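PDB 4YKI: ML032222a iGluR from Mnemiopsis leidyi, which binds glycine in its ligand-binding domain and is probably a subunit of a glycine-activated, glutamate-receptor-type ion channel. Local coordinates for residues Met41-Lys44 with Leu45-Leu49; His173-Glu176 with Thr177-Gly181. All blocks are in the same frame, centred on the assembly; numbering follows the deposited sequence.

Contact 1: residues Met41-Lys44 with Leu45-Leu49; sequences MVVK and LSEDL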
ATOM      1  N   MET B  41      -8.059 -15.159   3.860  1.00 11.42           N
ATOM      2  CA  MET B  41      -8.411 -14.273   2.754  1.00 12.26           C
ATOM      3  C   MET B  41      -8.959 -15.060   1.560  1.00 11.85           C
ATOM      4  O   MET B  41      -9.974 -14.682   0.984  1.00 12.30           O
ATOM      5  CB  MET B  41      -7.187 -13.464   2.328  1.00 11.32           C
ATOM      6  CG  MET B  41      -6.710 -12.488   3.386  1.00 11.72           C
ATOM      7  SD  MET B  41      -5.087 -11.796   3.107  1.00 12.71           S
ATOM      8  CE  MET B  41      -5.341 -10.807   1.621  1.00 13.17           C
ATOM      9  N   VAL B  42      -8.283 -16.145   1.199  1.00 11.35           N
ATOM     10  CA  VAL B  42      -8.690 -16.968   0.052  1.00 11.28           C
ATOM     11  C   VAL B  42     -10.055 -17.601   0.291  1.00 12.01           C
ATOM     12  O   VAL B  42     -10.895 -17.630  -0.599  1.00 12.46           O
ATOM     13  CB  VAL B  42      -7.635 -18.052  -0.253  1.00 11.60           C
ATOM     14  CG1 VAL B  42      -8.165 -19.082  -1.243  1.00 12.15           C
ATOM     15  CG2 VAL B  42      -6.361 -17.431  -0.787  1.00 11.67           C
ATOM     16  N   VAL B  43     -10.274 -18.110   1.495  1.00 11.61           N
ATOM     17  CA  VAL B  43     -11.553 -18.721   1.827  1.00 12.93           C
ATOM     18  C   VAL B  43     -12.688 -17.715   1.625  1.00 13.13           C
ATOM     19  O   VAL B  43     -13.713 -18.024   1.024  1.00 13.91           O
ATOM     20  CB  VAL B  43     -11.569 -19.268   3.272  1.00 13.99           C
ATOM     21  CG1 VAL B  43     -12.976 -19.611   3.727  1.00 15.61           C
ATOM     22  CG2 VAL B  43     -10.685 -20.509   3.385  1.00 14.47           C
ATOM     23  N   LYS B  44     -12.520 -16.508   2.146  0.66 13.52           N
ATOM     24  CA  LYS B  44     -13.543 -15.482   1.990  0.66 14.47           C
ATOM     25  C   LYS B  44     -13.751 -15.074   0.524  0.66 13.83           C
ATOM     26  O   LYS B  44     -14.875 -14.908   0.085  0.66 14.92           O
ATOM     27  CB  LYS B  44     -13.188 -14.264   2.845  0.66 15.34           C
ATOM     28  CG  LYS B  44     -14.306 -13.260   3.043  0.66 18.41           C
ATOM     29  CD  LYS B  44     -15.529 -13.841   3.765  0.66 21.63           C
ATOM     30  CE  LYS B  44     -15.202 -14.304   5.192  0.66 24.89           C
ATOM     31  NZ  LYS B  44     -16.410 -14.673   6.016  0.66 25.30           N
ATOM     32  N   LEU B  45     -12.665 -14.922  -0.230  1.00 13.09           N
ATOM     33  CA  LEU B  45     -12.748 -14.636  -1.658  1.00 13.19           C
ATOM     34  C   LEU B  45     -13.536 -15.726  -2.366  1.00 13.40           C
ATOM     35  O   LEU B  45     -14.372 -15.429  -3.215  1.00 14.44           O
ATOM     36  CB  LEU B  45     -11.359 -14.513  -2.288  1.00 12.96           C
ATOM     37  CG  LEU B  45     -10.584 -13.239  -1.967  1.00 12.79           C
ATOM     38  CD1 LEU B  45      -9.141 -13.382  -2.434  1.00 13.90           C
ATOM     39  CD2 LEU B  45     -11.227 -12.000  -2.564  1.00 14.70           C
ATOM     40  N   SER B  46     -13.276 -16.987  -2.022  0.58 13.38           N
ATOM     41  CA  SER B  46     -13.948 -18.098  -2.699  0.58 13.65           C
ATOM     42  C   SER B  46     -15.437 -18.117  -2.396  0.58 16.22           C
ATOM     43  O   SER B  46     -16.250 -18.424  -3.266  0.58 17.09           O
ATOM     44  CB  SER B  46     -13.305 -19.444  -2.332  0.58 13.20           C
ATOM     45  OG  SER B  46     -13.692 -19.893  -1.039  0.58 13.90           O
ATOM     46  N   GLU B  47     -15.796 -17.777  -1.163  1.00 16.97           N
ATOM     47  CA  GLU B  47     -17.203 -17.729  -0.790  1.00 19.27           C
ATOM     48  C   GLU B  47     -17.931 -16.588  -1.475  1.00 18.42           C
ATOM     49  O   GLU B  47     -19.065 -16.754  -1.917  1.00 22.28           O
ATOM     50  CB  GLU B  47     -17.324 -17.599   0.714  1.00 20.67           C
ATOM     51  CG  GLU B  47     -16.923 -18.867   1.390  1.00 24.20           C
ATOM     52  CD  GLU B  47     -16.837 -18.747   2.882  1.00 27.75           C
ATOM     53  OE1 GLU B  47     -16.988 -17.623   3.416  1.00 30.14           O
ATOM     54  OE2 GLU B  47     -16.602 -19.798   3.514  1.00 28.69           O
ATOM     55  N   ASP B  48     -17.271 -15.442  -1.590  1.00 16.80           N
ATOM     56  CA  ASP B  48     -17.903 -14.265  -2.145  1.00 17.84           C
ATOM     57  C   ASP B  48     -17.911 -14.271  -3.678  1.00 17.52           C
ATOM     58  O   ASP B  48     -18.826 -13.725  -4.288  1.00 21.39           O
ATOM     59  CB  ASP B  48     -17.212 -13.007  -1.609  1.00 17.52           C
ATOM     60  CG  ASP B  48     -17.427 -12.804  -0.101  1.00 19.51           C
ATOM     61  OD1 ASP B  48     -18.289 -13.483   0.505  1.00 21.03           O
ATOM     62  OD2 ASP B  48     -16.727 -11.959   0.490  1.00 21.42           O
ATOM     63  N   LEU B  49     -16.901 -14.877  -4.305  1.00 15.81           N
ATOM     64  CA  LEU B  49     -16.761 -14.824  -5.764  1.00 16.35           C
ATOM     65  C   LEU B  49     -17.162 -16.114  -6.474  1.00 17.66           C
ATOM     66  O   LEU B  49     -17.279 -16.137  -7.699  1.00 18.63           O
ATOM     67  CB  LEU B  49     -15.333 -14.446  -6.137  1.00 16.53           C
ATOM     68  CG  LEU B  49     -14.967 -12.998  -5.800  1.00 17.43           C
ATOM     69  CD1 LEU B  49     -13.480 -12.733  -5.882  1.00 17.66           C
ATOM     70  CD2 LEU B  49     -15.700 -12.034  -6.746  1.00 20.71           C
TER
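Met41 O accepts the amide of Leu45 in an i to i+4 helical bond, and the same carbonyl oxygen is brushed by the leucine side chain, whose CG comes to 3.3 Å from Met41 O. One residue on, Val42 O takes Ser46 N at 2.8 Å. The carbonyl of Val43 is engaged twice. Its O receives Glu47 N at 3.0 Å and Ser46 OG at 2.8 Å, both arriving on the same face of the carbonyl plane. The serine is modelled in two conformers, and in the one described the hydroxyl reaches back because Ser46 OG sits between its own N and C (chi1 77°); it meets Val43 O at a more bent C=O...donor angle, 122° against 155° for the amide. The side chains of Val43 and Glu47 run alongside each other, pointing the same way, with CG1 of Val43 at 3.6 Å from OE2 of Glu47. Lys44, modelled in two conformers, closes the series: its O binds Asp48 N, while its chain, bent at chi2 and chi3, curls over the next turn. There NZ makes a long salt bridge of 4.0 Å to Glu47 OE1, and CG passes 3.8 Å from Asp48 OD2. The opposite charge of Asp48 may add a weaker electrostatic pull. Met41 and Leu45 face helix 225-238, whereas Val42 and Ser46 rest on Tyr53 of strand 52-56. The i to i+4 bonds mark an alpha-helix, and the split between buried Met41, Val42 and Leu45 and charged Lys44, Glu47 and Asp48 makes it amphipathic, here helix 37-49 packed against a parallel sheet in the periplasmic-binding-protein-like fold of glutamate-receptor ligand-binding domains.

Contact 2: residues His173-Glu176 with Thr177-Gly181; sequences HAIE and TLRGG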
ATOM      1  N   HIS B 173      15.994 -22.384   7.047  1.00 13.13           N
ATOM      2  CA  HIS B 173      17.451 -22.417   6.998  1.00 12.82           C
ATOM      3  C   HIS B 173      18.023 -21.092   7.472  1.00 13.56           C
ATOM      4  O   HIS B 173      19.015 -21.053   8.225  1.00 14.34           O
ATOM      5  CB  HIS B 173      17.913 -22.721   5.566  1.00 14.30           C
ATOM      6  CG  HIS B 173      19.395 -22.837   5.409  1.00 16.10           C
ATOM      7  ND1 HIS B 173      20.051 -22.400   4.279  1.00 16.56           N
ATOM      8  CD2 HIS B 173      20.350 -23.342   6.227  1.00 21.14           C
ATOM      9  CE1 HIS B 173      21.346 -22.628   4.405  1.00 19.24           C
ATOM     10  NE2 HIS B 173      21.554 -23.198   5.581  1.00 19.11           N
ATOM     11  N   ALA B 174      17.418 -19.988   7.047  1.00 12.92           N
ATOM     12  CA  ALA B 174      17.892 -18.673   7.441  1.00 12.26           C
ATOM     13  C   ALA B 174      17.764 -18.476   8.944  1.00 13.01           C
ATOM     14  O   ALA B 174      18.694 -17.975   9.589  1.00 13.00           O
ATOM     15  CB  ALA B 174      17.112 -17.589   6.716  1.00 13.28           C
ATOM     16  N   ILE B 175      16.620 -18.825   9.512  1.00 12.68           N
ATOM     17  CA  ILE B 175      16.400 -18.645  10.948  1.00 14.55           C
ATOM     18  C   ILE B 175      17.326 -19.564  11.772  1.00 14.63           C
ATOM     19  O   ILE B 175      17.856 -19.143  12.804  1.00 14.69           O
ATOM     20  CB  ILE B 175      14.906 -18.790  11.323  1.00 15.09           C
ATOM     21  CG1 ILE B 175      14.147 -17.601  10.729  1.00 16.65           C
ATOM     22  CG2 ILE B 175      14.727 -18.882  12.840  1.00 17.83           C
ATOM     23  CD1 ILE B 175      12.657 -17.631  10.884  1.00 21.58           C
ATOM     24  N   GLU B 176      17.538 -20.790  11.308  0.56 14.96           N
ATOM     25  CA  GLU B 176      18.466 -21.718  11.956  0.56 15.40           C
ATOM     26  C   GLU B 176      19.897 -21.180  11.944  0.56 17.01           C
ATOM     27  O   GLU B 176      20.640 -21.329  12.916  0.56 18.97           O
ATOM     28  CB  GLU B 176      18.422 -23.073  11.251  0.56 13.37           C
ATOM     29  CG  GLU B 176      19.424 -24.104  11.776  0.56 20.59           C
ATOM     30  CD  GLU B 176      19.442 -25.382  10.953  0.56 37.16           C
ATOM     31  OE1 GLU B 176      18.727 -25.449   9.927  0.56 43.64           O
ATOM     32  OE2 GLU B 176      20.173 -26.322  11.334  0.56 38.21           O
ATOM     33  N   THR B 177      20.290 -20.567  10.839  1.00 13.80           N
ATOM     34  CA  THR B 177      21.610 -19.979  10.714  1.00 15.00           C
ATOM     35  C   THR B 177      21.730 -18.755  11.616  1.00 13.81           C
ATOM     36  O   THR B 177      22.744 -18.605  12.334  1.00 15.36           O
ATOM     37  CB  THR B 177      21.938 -19.636   9.240  1.00 13.36           C
ATOM     38  OG1 THR B 177      21.839 -20.828   8.457  1.00 15.17           O
ATOM     39  CG2 THR B 177      23.335 -19.106   9.126  1.00 15.41           C
ATOM     40  N   LEU B 178      20.716 -17.910  11.633  1.00 13.75           N
ATOM     41  CA  LEU B 178      20.701 -16.766  12.534  1.00 14.22           C
ATOM     42  C   LEU B 178      20.846 -17.213  13.996  1.00 14.49           C
ATOM     43  O   LEU B 178      21.635 -16.645  14.764  1.00 14.74           O
ATOM     44  CB  LEU B 178      19.400 -15.994  12.357  1.00 13.82           C
ATOM     45  CG  LEU B 178      19.165 -14.846  13.336  1.00 14.17           C
ATOM     46  CD1 LEU B 178      20.164 -13.716  13.162  1.00 15.67           C
ATOM     47  CD2 LEU B 178      17.765 -14.342  13.178  1.00 14.91           C
ATOM     48  N   ARG B 179      20.093 -18.231  14.390  1.00 14.88           N
ATOM     49  CA  ARG B 179      20.110 -18.717  15.774  1.00 15.50           C
ATOM     50  C   ARG B 179      21.451 -19.339  16.136  1.00 16.10           C
ATOM     51  O   ARG B 179      21.804 -19.424  17.327  1.00 17.56           O
ATOM     52  CB  ARG B 179      18.959 -19.699  16.006  1.00 17.13           C
ATOM     53  CG  ARG B 179      17.628 -18.999  16.087  1.00 16.41           C
ATOM     54  CD  ARG B 179      16.449 -19.967  16.201  1.00 17.24           C
ATOM     55  NE  ARG B 179      15.212 -19.241  16.416  1.00 18.01           N
ATOM     56  CZ  ARG B 179      13.997 -19.706  16.124  1.00 17.57           C
ATOM     57  NH1 ARG B 179      13.847 -20.908  15.582  1.00 19.95           N
ATOM     58  NH2 ARG B 179      12.950 -18.956  16.375  1.00 19.68           N
ATOM     59  N   GLY B 180      22.201 -19.769  15.140  1.00 16.04           N
ATOM     60  CA  GLY B 180      23.542 -20.256  15.376  1.00 18.04           C
ATOM     61  C   GLY B 180      24.533 -19.202  15.821  1.00 18.37           C
ATOM     62  O   GLY B 180      25.621 -19.555  16.309  1.00 19.71           O
ATOM     63  N   GLY B 181      24.188 -17.928  15.657  1.00 15.95           N
ATOM     64  CA  GLY B 181      24.976 -16.828  16.197  1.00 15.39           C
ATOM     65  C   GLY B 181      25.972 -16.196  15.251  1.00 15.33           C
ATOM     66  O   GLY B 181      26.314 -16.755  14.215  1.00 14.56           O
TER
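The guanidinium of Arg179 carries the CG2 methyl of Ile175 on one face, 3.4 Å above its plane and over its centre, with CG2 at 3.5 Å from CZ of Arg179. Ile175 CG2 lies anti to its own N and points the same way as the arginine, whose chain is extended from CG to NE, which brings the flat group face-on beneath the methyl. NE of Arg179 forms a salt bridge with Asp199, an anchor likely to limit turning of the group. The other flat group, the imidazole of His173, meets Thr177 obliquely, with CD2 3.7 Å from OG1, while its ND1 accepts from Lys169 N. The main polar link here is to backbone: His173 O receives both Thr177 N at 2.9 Å and Thr177 OG1 at 2.8 Å, from opposite faces of the carbonyl plane. A valine in place of Thr177 would probably leave His173 O with the amide as its one donor from this residue. Leu178 N and Arg179 N continue the i to i+4 bonds to Ala174 O and Ile175 O, but the bond from Gly180 N to Glu176 O is weak, its N-H...O angle only 133°, and Gly181 leaves helical angles with phi 95°. Helix 171-179 lays Ala174 and Thr177 on Leu168 of strand 166-168 and on Phe185 and Phe183, respectively, of strand 183-188, while Ile175 and Leu178 meet Leu196, just beyond helix 189-195.

Contact 1 precedes contact 2 along the chain, and the two share no helix or sheet. Their centres are 36 Å apart, their nearest atoms about 20 Å, and they lie on opposite sides of the chain's centre. Residues 41-49 belong to helix 37-49 beside the parallel sheet of strands 52-56, 9-13 and 87-89; residues 173-181 take in most of helix 171-179 and its exit, against strands 166-168 and 183-188 of the mixed sheet. This placement fits the two-lobed clamshell of ionotropic glutamate receptor ligand-binding domains, with one contact in each lobe. Bound glycine is about 13 Å from the Met41 side chain and about 12 Å from that of Ala174, so neither of these side chains touches the ligand, and both contacts lie within the lobes, away from the pocket.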